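Local coordinates for putative uncharacterized protein (Pseudomonas phage 201phi2-1, PDB 3R4V) that is of unknown function but belongs to the phage tubulin-like family and holds guanosine-5'-diphosphate in a pocket, at residues Gly14-Thr19 against Asp35-Asp40. Sequence-based numbering, arbitrary orientation.
Sequences GMNVAT and DKNVVD. With GDP (guanosine-5'-diphosphate), chain B.
N37 reaches across to N16 and gives its side-chain amide N-H to the side-chain carbonyl. ND2 of N37 lies 2.9 Å from OD1 of N16, and the N-H points nearly straight at the oxygen. The acceptor sits in the amide plane of N37. The donor, however, stands 33° out of the carbonyl plane of N16, and the two amide planes are inclined to each other. A water donates to the same OD1 of N16 and also to the backbone O of N37, 2.7 Å from each. The other branch of N16, its ND2, donates to O6 of GDP at 2.8 Å along an almost linear bond (176°). CG of N16 lies anti to the backbone carbonyl carbon (chi1 -66°), which swings the amide from the helix toward both the guanine and the loop.

Next to this bond, CB of M15 packs on CB of N37 at 3.7 Å. The M15 chain bends at chi2 and chi3 and brings CE to CG2 of V38, 3.6 Å away. Further along, CG2 of T19 meets CG2 of V39. OG1 of T19 turns back to the backbone O of N16, which leaves the methyl to face the loop.

The contact ties helix 11-18 to the loop between strands 28-32 and 46-49, and H42 hydrogen-bonds to the backbone O of M15 and the backbone N of V39. N165 also binds the nucleotide and touches N16. The bonding pattern favours one flip of the N16 amide: oxygen to N37 and water, nitrogen to guanine O6. N37 is therefore second-shell to the base, consistent with positioning that amide.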
ATOM      1  N   GLY A  14       2.783  -7.328   4.563  1.00 28.58           N
ATOM      2  CA  GLY A  14       1.356  -7.332   4.837  1.00 29.78           C
ATOM      3  C   GLY A  14       0.994  -8.266   5.981  1.00 28.54           C
ATOM      4  O   GLY A  14       0.193  -7.910   6.839  1.00 28.24           O
ATOM      5  N   MET A  15       1.586  -9.456   5.994  1.00 27.39           N
ATOM      6  CA  MET A  15       1.347 -10.414   7.070  1.00 29.57           C
ATOM      7  C   MET A  15       1.795  -9.822   8.400  1.00 31.04           C
ATOM      8  O   MET A  15       1.112  -9.958   9.421  1.00 35.08           O
ATOM      9  CB  MET A  15       2.098 -11.723   6.808  1.00 30.58           C
ATOM     10  CG  MET A  15       1.650 -12.490   5.573  1.00 27.00           C
ATOM     11  SD  MET A  15       0.040 -13.292   5.748  1.00 43.22           S
ATOM     12  CE  MET A  15       0.362 -14.400   7.109  1.00 60.08           C
ATOM     13  N   ASN A  16       2.949  -9.163   8.383  1.00 27.65           N
ATOM     14  CA  ASN A  16       3.514  -8.592   9.591  1.00 32.16           C
ATOM     15  C   ASN A  16       2.634  -7.456  10.123  1.00 31.15           C
ATOM     16  O   ASN A  16       2.384  -7.372  11.320  1.00 34.16           O
ATOM     17  CB  ASN A  16       4.950  -8.110   9.359  1.00 31.19           C
ATOM     18  CG  ASN A  16       5.926  -9.247   9.054  1.00 35.70           C
ATOM     19  OD1 ASN A  16       5.618 -10.435   9.224  1.00 34.23           O
ATOM     20  ND2 ASN A  16       7.126  -8.877   8.624  1.00 35.30           N
ATOM     21  N   VAL A  17       2.148  -6.592   9.231  1.00 22.66           N
ATOM     22  CA  VAL A  17       1.256  -5.518   9.664  1.00 23.68           C
ATOM     23  C   VAL A  17      -0.059  -6.086  10.196  1.00 29.44           C
ATOM     24  O   VAL A  17      -0.596  -5.596  11.191  1.00 29.93           O
ATOM     25  CB  VAL A  17       0.985  -4.500   8.540  1.00 23.43           C
ATOM     26  CG1 VAL A  17      -0.058  -3.486   8.983  1.00 24.93           C
ATOM     27  CG2 VAL A  17       2.275  -3.789   8.170  1.00 27.87           C
ATOM     28  N   ALA A  18      -0.570  -7.122   9.540  1.00 24.35           N
ATOM     29  CA  ALA A  18      -1.800  -7.782   9.993  1.00 32.14           C
ATOM     30  C   ALA A  18      -1.761  -8.233  11.463  1.00 32.72           C
ATOM     31  O   ALA A  18      -2.774  -8.163  12.172  1.00 33.17           O
ATOM     32  CB  ALA A  18      -2.140  -8.955   9.084  1.00 28.72           C
ATOM     33  N   THR A  19      -0.605  -8.695  11.933  1.00 32.24           N
ATOM     34  CA  THR A  19      -0.512  -9.192  13.310  1.00 32.73           C
ATOM     35  C   THR A  19      -0.941  -8.117  14.315  1.00 30.76           C
ATOM     36  O   THR A  19      -1.347  -8.417  15.435  1.00 37.34           O
ATOM     37  CB  THR A  19       0.908  -9.696  13.668  1.00 37.82           C
ATOM     38  OG1 THR A  19       1.823  -8.594  13.708  1.00 38.69           O
ATOM     39  CG2 THR A  19       1.392 -10.732  12.654  1.00 37.07           C
ATOM     40  N   ASP A  35       4.282 -19.756   3.799  1.00 50.01           N
ATOM     41  CA  ASP A  35       3.906 -19.520   5.191  1.00 46.97           C
ATOM     42  C   ASP A  35       5.035 -18.961   6.060  1.00 49.57           C
ATOM     43  O   ASP A  35       4.985 -19.069   7.288  1.00 58.40           O
ATOM     44  CB  ASP A  35       3.334 -20.804   5.820  1.00 54.56           C
ATOM     45  CG  ASP A  35       4.374 -21.916   5.970  1.00 63.22           C
ATOM     46  OD1 ASP A  35       5.474 -21.815   5.386  1.00 59.76           O
ATOM     47  OD2 ASP A  35       4.077 -22.908   6.676  1.00 70.91           O
ATOM     48  N   LYS A  36       6.041 -18.361   5.434  1.00 48.68           N
ATOM     49  CA  LYS A  36       7.213 -17.880   6.166  1.00 55.54           C
ATOM     50  C   LYS A  36       6.846 -16.835   7.218  1.00 52.40           C
ATOM     51  O   LYS A  36       7.532 -16.691   8.232  1.00 53.13           O
ATOM     52  CB  LYS A  36       8.264 -17.321   5.203  1.00 64.18           C
ATOM     53  CG  LYS A  36       8.672 -18.296   4.111  1.00 80.79           C
ATOM     54  CD  LYS A  36       9.879 -17.801   3.327  1.00 90.77           C
ATOM     55  CE  LYS A  36      10.032 -18.560   2.012  1.00 92.09           C
ATOM     56  NZ  LYS A  36      10.062 -20.037   2.207  1.00 93.20           N
ATOM     57  N   ASN A  37       5.752 -16.122   6.977  1.00 41.69           N
ATOM     58  CA  ASN A  37       5.338 -15.030   7.853  1.00 42.21           C
ATOM     59  C   ASN A  37       4.089 -15.308   8.668  1.00 43.93           C
ATOM     60  O   ASN A  37       3.615 -14.436   9.387  1.00 45.71           O
ATOM     61  CB  ASN A  37       5.133 -13.753   7.036  1.00 37.91           C
ATOM     62  CG  ASN A  37       6.432 -13.164   6.559  1.00 39.28           C
ATOM     63  OD1 ASN A  37       7.058 -13.689   5.640  1.00 38.98           O
ATOM     64  ND2 ASN A  37       6.842 -12.054   7.170  1.00 43.46           N
ATOM     65  N   VAL A  38       3.552 -16.516   8.551  1.00 43.08           N
ATOM     66  CA  VAL A  38       2.375 -16.893   9.324  1.00 47.07           C
ATOM     67  C   VAL A  38       2.770 -17.156  10.768  1.00 47.10           C
ATOM     68  O   VAL A  38       3.670 -17.955  11.022  1.00 50.54           O
ATOM     69  CB  VAL A  38       1.700 -18.150   8.742  1.00 50.89           C
ATOM     70  CG1 VAL A  38       0.522 -18.574   9.611  1.00 57.39           C
ATOM     71  CG2 VAL A  38       1.258 -17.903   7.302  1.00 51.97           C
ATOM     72  N   VAL A  39       2.115 -16.476  11.708  1.00 48.57           N
ATOM     73  CA  VAL A  39       2.325 -16.750  13.134  1.00 52.45           C
ATOM     74  C   VAL A  39       1.008 -17.098  13.829  1.00 55.67           C
ATOM     75  O   VAL A  39      -0.065 -16.988  13.235  1.00 53.38           O
ATOM     76  CB  VAL A  39       3.027 -15.579  13.863  1.00 54.27           C
ATOM     77  CG1 VAL A  39       4.416 -15.362  13.291  1.00 54.60           C
ATOM     78  CG2 VAL A  39       2.200 -14.290  13.761  1.00 49.31           C
ATOM     79  N   ASP A  40       1.099 -17.513  15.089  0.62 57.59           N
ATOM     80  CA  ASP A  40      -0.067 -17.986  15.830  0.62 59.02           C
ATOM     81  C   ASP A  40      -1.248 -17.015  15.843  0.62 57.71           C
ATOM     82  O   ASP A  40      -2.397 -17.436  15.705  0.62 57.98           O
ATOM     83  CB  ASP A  40       0.321 -18.365  17.262  0.62 63.73           C
ATOM     84  CG  ASP A  40       0.776 -19.813  17.385  0.62 74.30           C
ATOM     85  OD1 ASP A  40       1.379 -20.343  16.426  0.62 76.84           O
ATOM     86  OD2 ASP A  40       0.524 -20.421  18.445  0.62 80.63           O
TER
HETATM   87  PB  GDP B 400       7.185 -10.417  -0.113  1.00 24.95           P
HETATM   88  O1B GDP B 400       6.734 -11.475   0.868  1.00 20.27           O
HETATM   89  O2B GDP B 400       5.989  -9.583  -0.488  1.00 25.05           O
HETATM   90  O3B GDP B 400       7.823 -11.070  -1.334  1.00 22.68           O
HETATM   91  O3A GDP B 400       8.322  -9.512   0.553  1.00 22.53           O
HETATM   92  PA  GDP B 400       8.283  -8.852   2.021  1.00 24.15           P
HETATM   93  O1A GDP B 400       8.361  -9.881   3.136  1.00 25.96           O
HETATM   94  O2A GDP B 400       7.088  -7.954   2.171  1.00 26.17           O
HETATM   95  O5' GDP B 400       9.631  -8.033   1.975  1.00 19.85           O
HETATM   96  C5' GDP B 400       9.896  -7.067   0.943  1.00 19.54           C
HETATM   97  C4' GDP B 400      10.854  -5.997   1.453  1.00 23.49           C
HETATM   98  O4' GDP B 400      10.178  -5.164   2.403  1.00 24.22           O
HETATM   99  C3' GDP B 400      12.049  -6.564   2.202  1.00 26.45           C
HETATM  100  O3' GDP B 400      13.148  -6.757   1.315  1.00 23.04           O
HETATM  101  C2' GDP B 400      12.361  -5.487   3.217  1.00 23.43           C
HETATM  102  O2' GDP B 400      13.140  -4.451   2.619  1.00 28.23           O
HETATM  103  C1' GDP B 400      11.019  -4.864   3.529  1.00 24.88           C
HETATM  104  N9  GDP B 400      10.338  -5.497   4.678  1.00 30.46           N
HETATM  105  C8  GDP B 400      10.298  -6.814   4.996  1.00 26.88           C
HETATM  106  N7  GDP B 400       9.529  -7.021   6.096  1.00 29.06           N
HETATM  107  C5  GDP B 400       9.037  -5.823   6.482  1.00 29.28           C
HETATM  108  C6  GDP B 400       8.148  -5.319   7.552  1.00 27.17           C
HETATM  109  O6  GDP B 400       7.654  -6.099   8.391  1.00 32.05           O
HETATM  110  N1  GDP B 400       7.896  -3.997   7.591  1.00 25.03           N
HETATM  111  C2  GDP B 400       8.420  -3.135   6.691  1.00 25.30           C
HETATM  112  N2  GDP B 400       8.127  -1.810   6.768  1.00 25.78           N
HETATM  113  N3  GDP B 400       9.236  -3.531   5.686  1.00 23.60           N
HETATM  114  C4  GDP B 400       9.566  -4.834   5.537  1.00 31.18           C
HETATM  115  O   HOH W   1       4.105 -12.123  10.660  0.83 35.78           O